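Local coordinates for putative aspartyl-tRNA synthetase (Leishmania major, PDB 6OD8), which probably attaches L-aspartate to tRNA(Asp) at the expense of ATP, as a class II aminoacyl-tRNA synthetase, at residues R204-W209 with P553-P558; T214-A219 with V352-P357; A55-A60 with D125-M130. All coordinates share one frame; numbering follows the deposited sequence.

How the interactions relate
Interaction 3 closes first along the chain. Residues 55-60 follow the first modelled helix, 48-54, and residues 125-130 begin helix 128-136 in the OB-fold region, so the contact ties the start of the modelled chain to that fold. Interaction 1 opens at residues 204-209 and closes only at the C terminus, residues 553-558, spanning the class II synthetase region. Interaction 2, between 214-219 and 352-357, lies wholly within that span and joins helix 215-237 to helix 346-353 and the residues after it. Interactions 1 and 2 touch: Arg-208 packs on Ser-217, and Arg-204 on Gln-355 and Tyr-356. Interaction 3 stands apart, its centre about 39 Å and 36 Å from theirs.

Interaction 1: residues R204-W209 with P553-P558; sequences RLNSRW and PQRTTP
The C-terminal tail of the class II synthetase chain is held against helix 201-206 and the start of helix 208-211, where Arg-555 meets Asn-206 and Leu-205. The guanidinium of Arg-555 grips the amide oxygen of Asn-206 end-on, with both terminal nitrogens on one atom. NH1 of Arg-555 lies 3.0 Å from OD1 of Asn-206, and NH2 of Arg-555 lies 3.1 Å from the same OD1. The oxygen lies in the guanidinium plane, but the amide is turned 49° against that plane. NH2 therefore comes from above the carbonyl plane, while NH1 is only moderately tilted from it.

Arg-555 starts out extended and bends at chi3 (-67°), which turns its flat end toward the helix. CB of Leu-205 sits over the centre of one guanidinium face, 3.6 Å from CZ of Arg-555. CD1 of Leu-205 lies nearer NE. Arg-555 NH1 also donates to the tail's own Thr-557 O at 2.8 Å, closing the tail back on itself. Water 1 donates to Asn-206 OD1 and is hydrogen-bonded to Thr-557 OG1.

Pro-558, the last residue, follows a cis peptide bond. CD of Pro-558 lies 3.2 Å from Leu-205 O, and CG of Pro-558 meets CZ3 of Trp-209 obliquely at 3.8 Å. The terminal carboxylate forms a salt bridge with Arg-551, and its O atom is hydrogen-bonded to Tyr-278 of the second subunit. The tail thus lies at the subunit interface.

Arg-555 NH2 also forms a salt bridge with Asp-202. With Asn-206 OD1 and Thr-557 O at its edge, the guanidinium has three oxygen partners, which should fix its rotation. The charge of this buried arginine is probably balanced by Asp-202, with the two neutral carbonyls adding to its hold.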
loop_
_atom_site.group_PDB
_atom_site.type_symbol
_atom_site.label_atom_id
_atom_site.label_comp_id
_atom_site.label_asym_id
_atom_site.label_seq_id
_atom_site.Cartn_x
_atom_site.Cartn_y
_atom_site.Cartn_z
ATOM N N ARG A 204 26.162 -3.679 9.020
ATOM C CA ARG A 204 24.813 -3.344 9.465
ATOM C C ARG A 204 23.754 -4.082 8.655
ATOM O O ARG A 204 22.826 -4.680 9.211
ATOM C CB ARG A 204 24.626 -1.843 9.313
ATOM C CG ARG A 204 24.001 -1.129 10.439
ATOM C CD ARG A 204 23.902 0.347 10.084
ATOM N NE ARG A 204 24.915 1.143 10.767
ATOM C CZ ARG A 204 24.772 1.567 12.018
ATOM N NH1 ARG A 204 23.666 1.256 12.690
ATOM N NH2 ARG A 204 25.713 2.295 12.596
ATOM N N LEU A 205 23.860 -4.025 7.327
ATOM C CA LEU A 205 22.804 -4.592 6.495
ATOM C C LEU A 205 22.888 -6.108 6.459
ATOM O O LEU A 205 21.865 -6.773 6.270
ATOM C CB LEU A 205 22.871 -4.013 5.075
ATOM C CG LEU A 205 22.780 -2.488 5.006
ATOM C CD1 LEU A 205 23.035 -1.928 3.568
ATOM C CD2 LEU A 205 21.456 -1.981 5.568
ATOM N N ASN A 206 24.083 -6.664 6.669
ATOM C CA ASN A 206 24.250 -8.112 6.651
ATOM C C ASN A 206 23.551 -8.796 7.820
ATOM O O ASN A 206 23.252 -9.985 7.714
ATOM C CB ASN A 206 25.734 -8.481 6.672
ATOM C CG ASN A 206 26.420 -8.186 5.359
ATOM O OD1 ASN A 206 25.761 -7.976 4.342
ATOM N ND2 ASN A 206 27.746 -8.164 5.372
ATOM N N SER A 207 23.331 -8.081 8.932
ATOM C CA SER A 207 22.534 -8.556 10.078
ATOM C C SER A 207 21.507 -7.483 10.449
ATOM O O SER A 207 21.494 -6.939 11.557
ATOM C CB SER A 207 23.393 -8.883 11.296
ATOM O OG SER A 207 24.421 -9.799 10.983
ATOM N N ARG A 208 20.621 -7.195 9.494
ATOM C CA ARG A 208 19.686 -6.091 9.636
ATOM C C ARG A 208 18.769 -6.269 10.837
ATOM O O ARG A 208 18.342 -5.272 11.435
ATOM C CB ARG A 208 18.865 -5.945 8.347
ATOM C CG ARG A 208 17.842 -4.855 8.390
ATOM C CD ARG A 208 18.497 -3.504 8.612
ATOM N NE ARG A 208 18.137 -2.588 7.542
ATOM C CZ ARG A 208 18.481 -1.307 7.503
ATOM N NH1 ARG A 208 19.183 -0.784 8.495
ATOM N NH2 ARG A 208 18.109 -0.549 6.478
ATOM N N TRP A 209 18.467 -7.521 11.212
ATOM C CA TRP A 209 17.605 -7.765 12.369
ATOM C C TRP A 209 18.234 -7.249 13.651
ATOM O O TRP A 209 17.516 -6.849 14.579
ATOM C CB TRP A 209 17.288 -9.258 12.500
ATOM C CG TRP A 209 18.497 -10.150 12.357
ATOM C CD1 TRP A 209 19.297 -10.636 13.358
ATOM C CD2 TRP A 209 19.040 -10.649 11.132
ATOM N NE1 TRP A 209 20.299 -11.410 12.824
ATOM C CE2 TRP A 209 20.171 -11.421 11.459
ATOM C CE3 TRP A 209 18.688 -10.497 9.782
ATOM C CZ2 TRP A 209 20.954 -12.058 10.480
ATOM C CZ3 TRP A 209 19.468 -11.131 8.815
ATOM C CH2 TRP A 209 20.583 -11.902 9.172
ATOM N N PRO A 553 23.146 -2.962 -6.955
ATOM C CA PRO A 553 23.748 -3.941 -7.876
ATOM C C PRO A 553 24.577 -5.015 -7.186
ATOM O O PRO A 553 24.701 -6.132 -7.716
ATOM C CB PRO A 553 24.616 -3.061 -8.799
ATOM C CG PRO A 553 23.951 -1.749 -8.782
ATOM C CD PRO A 553 23.476 -1.582 -7.357
ATOM N N GLN A 554 25.158 -4.726 -6.021
ATOM C CA GLN A 554 26.009 -5.696 -5.350
ATOM C C GLN A 554 25.305 -6.405 -4.190
ATOM O O GLN A 554 25.910 -7.270 -3.554
ATOM C CB GLN A 554 27.288 -5.011 -4.846
ATOM N N ARG A 555 24.055 -6.072 -3.899
ATOM C CA ARG A 555 23.399 -6.592 -2.705
ATOM C C ARG A 555 22.026 -7.145 -3.058
ATOM O O ARG A 555 21.134 -6.387 -3.457
ATOM C CB ARG A 555 23.281 -5.498 -1.631
ATOM C CG ARG A 555 22.489 -5.962 -0.395
ATOM C CD ARG A 555 22.505 -4.933 0.727
ATOM N NE ARG A 555 23.838 -4.736 1.330
ATOM C CZ ARG A 555 24.401 -5.567 2.209
ATOM N NH1 ARG A 555 23.764 -6.674 2.590
ATOM N NH2 ARG A 555 25.601 -5.297 2.706
ATOM N N THR A 556 21.854 -8.462 -2.879
ATOM C CA THR A 556 20.548 -9.113 -2.923
ATOM C C THR A 556 20.258 -9.909 -1.649
ATOM O O THR A 556 19.341 -10.741 -1.654
ATOM C CB THR A 556 20.447 -10.061 -4.117
ATOM O OG1 THR A 556 21.555 -10.967 -4.085
ATOM C CG2 THR A 556 20.486 -9.283 -5.422
ATOM N N THR A 557 21.044 -9.717 -0.592
ATOM C CA THR A 557 20.858 -10.393 0.691
ATOM C C THR A 557 20.999 -9.377 1.817
ATOM O O THR A 557 21.662 -8.347 1.641
ATOM C CB THR A 557 21.883 -11.518 0.910
ATOM O OG1 THR A 557 23.208 -10.977 0.802
ATOM C CG2 THR A 557 21.696 -12.621 -0.116
ATOM N N PRO A 558 20.354 -9.618 2.977
ATOM C CA PRO A 558 19.325 -10.643 3.229
ATOM C C PRO A 558 18.113 -10.434 2.312
ATOM O O PRO A 558 17.279 -11.313 2.114
ATOM C CB PRO A 558 18.936 -10.415 4.699
ATOM C CG PRO A 558 20.129 -9.731 5.316
ATOM C CD PRO A 558 20.754 -8.906 4.211
ATOM O OXT PRO A 558 17.973 -9.359 1.721
HETATM O O HOH W 1 24.002 -10.284 3.307
#

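Interaction 2: residues T214-A219 with V352-P357; sequences TLASGA and VCQQYP
Ala-216 points its methyl at the side chains of Gln-355 and Tyr-356. CB of Ala-216 lies 3.4 Å from OE1 of Gln-355 and 4.0 Å from CD2 of Tyr-356, meeting the ring obliquely. Gln-355 is extended beyond CG, and that CG lies over the centre of one face of the Tyr-356 ring. Gln-354 instead bends at chi2 (87°). Its side chain crosses Leu-215 at about a right angle, with NE2 of Gln-354 3.7 Å from CB of Leu-215.

Both segments belong to the class II (D, K and N) synthetase region. The contact sets the first turn of helix 215-237 against helix 346-353 and the residues after it. Thr-214 is the N-cap of the former, and its OG1 accepts a weak bond from Ser-217 N. Water 2 links this hydroxyl to Gln-355 OE1. Water 3 accepts from Ala-216 N at 3.0 Å and from Gln-354 NE2, and donates to Gln-355 OE1. No direct hydrogen bond crosses between the segments. NE2 of Gln-354 also bonds to Asn-351 O, and NE2 of Gln-355 to Ala-188 O. One turn further along helix 215-237, CB of Ala-219 meets CG2 of Val-352 at 3.6 Å.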
loop_
_atom_site.group_PDB
_atom_site.type_symbol
_atom_site.label_atom_id
_atom_site.label_comp_id
_atom_site.label_asym_id
_atom_site.label_seq_id
_atom_site.Cartn_x
_atom_site.Cartn_y
_atom_site.Cartn_z
ATOM N N THR A 214 18.189 -0.781 17.142
ATOM C CA THR A 214 18.682 0.499 17.625
ATOM C C THR A 214 17.573 1.545 17.577
ATOM O O THR A 214 16.599 1.419 16.834
ATOM C CB THR A 214 19.891 0.989 16.802
ATOM O OG1 THR A 214 19.471 1.266 15.468
ATOM C CG2 THR A 214 21.009 -0.065 16.773
ATOM N N LEU A 215 17.719 2.577 18.417
ATOM C CA LEU A 215 16.696 3.621 18.486
ATOM C C LEU A 215 16.484 4.270 17.134
ATOM O O LEU A 215 15.347 4.396 16.666
ATOM C CB LEU A 215 17.088 4.695 19.516
ATOM C CG LEU A 215 17.066 4.308 20.989
ATOM C CD1 LEU A 215 17.630 5.466 21.831
ATOM C CD2 LEU A 215 15.662 4.003 21.393
ATOM N N ALA A 216 17.572 4.714 16.498
ATOM C CA ALA A 216 17.434 5.487 15.266
ATOM C C ALA A 216 16.882 4.635 14.135
ATOM O O ALA A 216 15.981 5.063 13.404
ATOM C CB ALA A 216 18.784 6.107 14.867
ATOM N N SER A 217 17.415 3.424 13.962
ATOM C CA SER A 217 16.947 2.580 12.862
ATOM C C SER A 217 15.471 2.217 13.044
ATOM O O SER A 217 14.666 2.340 12.115
ATOM C CB SER A 217 17.860 1.348 12.761
ATOM O OG SER A 217 17.565 0.557 11.632
ATOM N N GLY A 218 15.084 1.808 14.253
ATOM C CA GLY A 218 13.676 1.573 14.515
ATOM C C GLY A 218 12.808 2.787 14.240
ATOM O O GLY A 218 11.723 2.661 13.664
ATOM N N ALA A 219 13.282 3.981 14.622
ATOM C CA ALA A 219 12.491 5.196 14.405
ATOM C C ALA A 219 12.370 5.514 12.929
ATOM O O ALA A 219 11.314 5.971 12.472
ATOM C CB ALA A 219 13.107 6.392 15.151
ATOM N N VAL A 352 15.775 9.469 15.895
ATOM C CA VAL A 352 16.676 9.566 14.743
ATOM C C VAL A 352 17.766 10.596 15.016
ATOM O O VAL A 352 18.960 10.347 14.810
ATOM C CB VAL A 352 15.895 9.932 13.468
ATOM C CG1 VAL A 352 16.863 10.171 12.292
ATOM C CG2 VAL A 352 14.854 8.845 13.112
ATOM N N CYS A 353 17.360 11.770 15.485
ATOM C CA CYS A 353 18.266 12.910 15.579
ATOM C C CYS A 353 19.405 12.667 16.565
ATOM O O CYS A 353 20.495 13.232 16.401
ATOM C CB CYS A 353 17.472 14.155 15.981
ATOM S SG CYS A 353 18.381 15.731 15.890
ATOM N N GLN A 354 19.188 11.842 17.593
ATOM C CA GLN A 354 20.257 11.670 18.574
ATOM C C GLN A 354 21.449 10.941 17.975
ATOM O O GLN A 354 22.591 11.174 18.388
ATOM C CB GLN A 354 19.744 10.941 19.820
ATOM C CG GLN A 354 18.939 9.678 19.554
ATOM C CD GLN A 354 19.804 8.431 19.418
ATOM O OE1 GLN A 354 20.896 8.352 19.995
ATOM N NE2 GLN A 354 19.323 7.452 18.648
ATOM N N GLN A 355 21.217 10.070 17.002
ATOM C CA GLN A 355 22.329 9.442 16.304
ATOM C C GLN A 355 22.711 10.172 15.023
ATOM O O GLN A 355 23.893 10.227 14.680
ATOM C CB GLN A 355 22.000 7.979 15.972
ATOM C CG GLN A 355 23.206 7.241 15.406
ATOM C CD GLN A 355 22.996 5.741 15.259
ATOM O OE1 GLN A 355 21.992 5.181 15.726
ATOM N NE2 GLN A 355 23.960 5.077 14.617
ATOM N N TYR A 356 21.736 10.732 14.315
ATOM C CA TYR A 356 21.928 11.307 12.984
ATOM C C TYR A 356 21.366 12.719 13.024
ATOM O O TYR A 356 20.251 12.965 12.539
ATOM C CB TYR A 356 21.221 10.464 11.919
ATOM C CG TYR A 356 21.759 9.057 11.770
ATOM C CD1 TYR A 356 23.080 8.832 11.397
ATOM C CD2 TYR A 356 20.936 7.950 11.978
ATOM C CE1 TYR A 356 23.576 7.546 11.247
ATOM C CE2 TYR A 356 21.418 6.661 11.832
ATOM C CZ TYR A 356 22.738 6.463 11.471
ATOM O OH TYR A 356 23.212 5.178 11.310
ATOM N N PRO A 357 22.093 13.661 13.625
ATOM C CA PRO A 357 21.534 14.995 13.858
ATOM C C PRO A 357 21.114 15.663 12.563
ATOM O O PRO A 357 21.805 15.580 11.541
ATOM C CB PRO A 357 22.685 15.752 14.526
ATOM C CG PRO A 357 23.526 14.694 15.144
ATOM C CD PRO A 357 23.426 13.507 14.230
HETATM O O HOH W 2 21.109 2.892 14.220
HETATM O O HOH W 3 20.295 4.740 17.686
#

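Interaction 3: residues A55-A60 with D125-M130; sequences AVFGAA and DVPKEM
Phe-57 lays its ring against the start of helix 128-136, beside Glu-129 and Met-130. CB of Phe-57 meets CG of Met-130 at 3.8 Å. From there CG of the ring sits between the backbone N and the carbonyl carbon of Phe-57 (chi1 67°), which carries the ring across to the helix. Ring atom CG is near both CB and CG of Met-130. Phe-57 CD2 comes closer, 3.6 Å from CB of Met-130. Next on this side of the ring, Phe-57 CE2 passes near Met-130 N and has CG of Pro-127 at 4.2 Å, an oblique approach. On the other side of the ring, CE1 is nearest to the carbonyl oxygen of Glu-129. At the tip, Phe-57 CZ touches Glu-129 CB at 3.5 Å.

The middle of the ring carries a CH-pi contact. CA of Met-130 stands over one face, only 11° off the ring normal, and Glu-129 C lies over the same face. The helix thus meets Phe-57 through its backbone as well as through side-chain carbons.

This helix lies between strands 114-121 and 142-151, where OB folds carry their helix between the third and fourth strands. In this family the OB-fold region probably serves tRNA anticodon recognition. Pro-127 is at the N-cap position, and Met-130 N bonds to Pro-127 O in the first turn. The segment 55-60 also runs beside strand 170-173 of the OB-fold sheet, with backbone hydrogen bonds between Val-56 and Ile-171 and between Gly-58 and Thr-173. Phe-57 also meets the ring of Phe-133, one turn further along the helix.

Beside the ring, CG1 of Val-56 lies at its edge, in plane. Val-56 CG1 also touches SD of Met-130 at 3.5 Å, and the two side chains cross at about a right angle. Met-130 is extended as far as SD.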
loop_
_atom_site.group_PDB
_atom_site.type_symbol
_atom_site.label_atom_id
_atom_site.label_comp_id
_atom_site.label_asym_id
_atom_site.label_seq_id
_atom_site.Cartn_x
_atom_site.Cartn_y
_atom_site.Cartn_z
ATOM N N ALA A 55 11.183 -23.149 39.429
ATOM C CA ALA A 55 10.039 -22.252 39.344
ATOM C C ALA A 55 10.451 -20.788 39.392
ATOM O O ALA A 55 9.669 -19.930 38.979
ATOM C CB ALA A 55 9.058 -22.523 40.483
ATOM N N VAL A 56 11.641 -20.488 39.902
ATOM C CA VAL A 56 12.060 -19.118 40.158
ATOM C C VAL A 56 12.879 -18.552 39.002
ATOM O O VAL A 56 12.692 -17.401 38.611
ATOM C CB VAL A 56 12.851 -19.042 41.483
ATOM C CG1 VAL A 56 13.346 -17.625 41.720
ATOM C CG2 VAL A 56 11.991 -19.500 42.643
ATOM N N PHE A 57 13.785 -19.351 38.445
ATOM C CA PHE A 57 14.667 -18.876 37.393
ATOM C C PHE A 57 15.097 -20.067 36.547
ATOM O O PHE A 57 15.059 -21.217 36.997
ATOM C CB PHE A 57 15.878 -18.140 37.981
ATOM C CG PHE A 57 16.806 -19.030 38.761
ATOM C CD1 PHE A 57 17.887 -19.638 38.139
ATOM C CD2 PHE A 57 16.597 -19.263 40.108
ATOM C CE1 PHE A 57 18.736 -20.464 38.845
ATOM C CE2 PHE A 57 17.444 -20.095 40.825
ATOM C CZ PHE A 57 18.514 -20.695 40.192
ATOM N N GLY A 58 15.509 -19.773 35.314
ATOM C CA GLY A 58 15.962 -20.805 34.401
ATOM C C GLY A 58 15.428 -20.606 32.998
ATOM O O GLY A 58 15.119 -19.479 32.604
ATOM N N ALA A 59 15.318 -21.676 32.220
ATOM C CA ALA A 59 14.803 -21.573 30.861
ATOM C C ALA A 59 13.338 -21.990 30.868
ATOM O O ALA A 59 13.009 -23.088 31.320
ATOM C CB ALA A 59 15.609 -22.436 29.892
ATOM N N ALA A 60 12.462 -21.111 30.386
ATOM C CA ALA A 60 11.055 -21.466 30.313
ATOM C C ALA A 60 10.822 -22.457 29.175
ATOM O O ALA A 60 11.582 -22.481 28.202
ATOM C CB ALA A 60 10.199 -20.225 30.103
ATOM N N ASP A 125 12.912 -15.225 49.093
ATOM C CA ASP A 125 12.796 -16.318 48.140
ATOM C C ASP A 125 13.653 -16.125 46.897
ATOM O O ASP A 125 13.506 -16.897 45.945
ATOM C CB ASP A 125 11.334 -16.526 47.745
ATOM C CG ASP A 125 10.488 -17.020 48.909
ATOM O OD1 ASP A 125 9.424 -16.420 49.164
ATOM O OD2 ASP A 125 10.908 -17.987 49.585
ATOM N N VAL A 126 14.540 -15.137 46.894
ATOM C CA VAL A 126 15.515 -14.942 45.818
ATOM C C VAL A 126 16.861 -15.470 46.314
ATOM O O VAL A 126 17.466 -14.850 47.203
ATOM C CB VAL A 126 15.617 -13.469 45.407
ATOM C CG1 VAL A 126 16.798 -13.266 44.455
ATOM C CG2 VAL A 126 14.313 -13.010 44.757
ATOM N N PRO A 127 17.356 -16.591 45.787
ATOM C CA PRO A 127 18.642 -17.134 46.232
ATOM C C PRO A 127 19.804 -16.610 45.398
ATOM O O PRO A 127 19.628 -16.099 44.290
ATOM C CB PRO A 127 18.461 -18.637 45.998
ATOM C CG PRO A 127 17.648 -18.668 44.720
ATOM C CD PRO A 127 16.715 -17.464 44.783
ATOM N N LYS A 128 21.014 -16.783 45.952
ATOM C CA LYS A 128 22.227 -16.393 45.238
ATOM C C LYS A 128 22.309 -17.041 43.863
ATOM O O LYS A 128 22.865 -16.448 42.931
ATOM C CB LYS A 128 23.469 -16.752 46.056
ATOM N N GLU A 129 21.755 -18.250 43.712
ATOM C CA GLU A 129 21.751 -18.919 42.411
ATOM C C GLU A 129 21.049 -18.088 41.343
ATOM O O GLU A 129 21.411 -18.159 40.160
ATOM C CB GLU A 129 21.074 -20.287 42.536
ATOM C CG GLU A 129 21.904 -21.340 43.275
ATOM C CD GLU A 129 21.816 -21.230 44.779
ATOM O OE1 GLU A 129 21.294 -20.215 45.285
ATOM O OE2 GLU A 129 22.268 -22.174 45.459
ATOM N N MET A 130 20.046 -17.297 41.732
ATOM C CA MET A 130 19.312 -16.508 40.750
ATOM C C MET A 130 20.083 -15.248 40.354
ATOM O O MET A 130 20.046 -14.839 39.190
ATOM C CB MET A 130 17.923 -16.155 41.288
ATOM C CG MET A 130 17.071 -15.397 40.290
ATOM S SD MET A 130 15.464 -14.886 40.938
ATOM C CE MET A 130 15.617 -13.104 40.888
#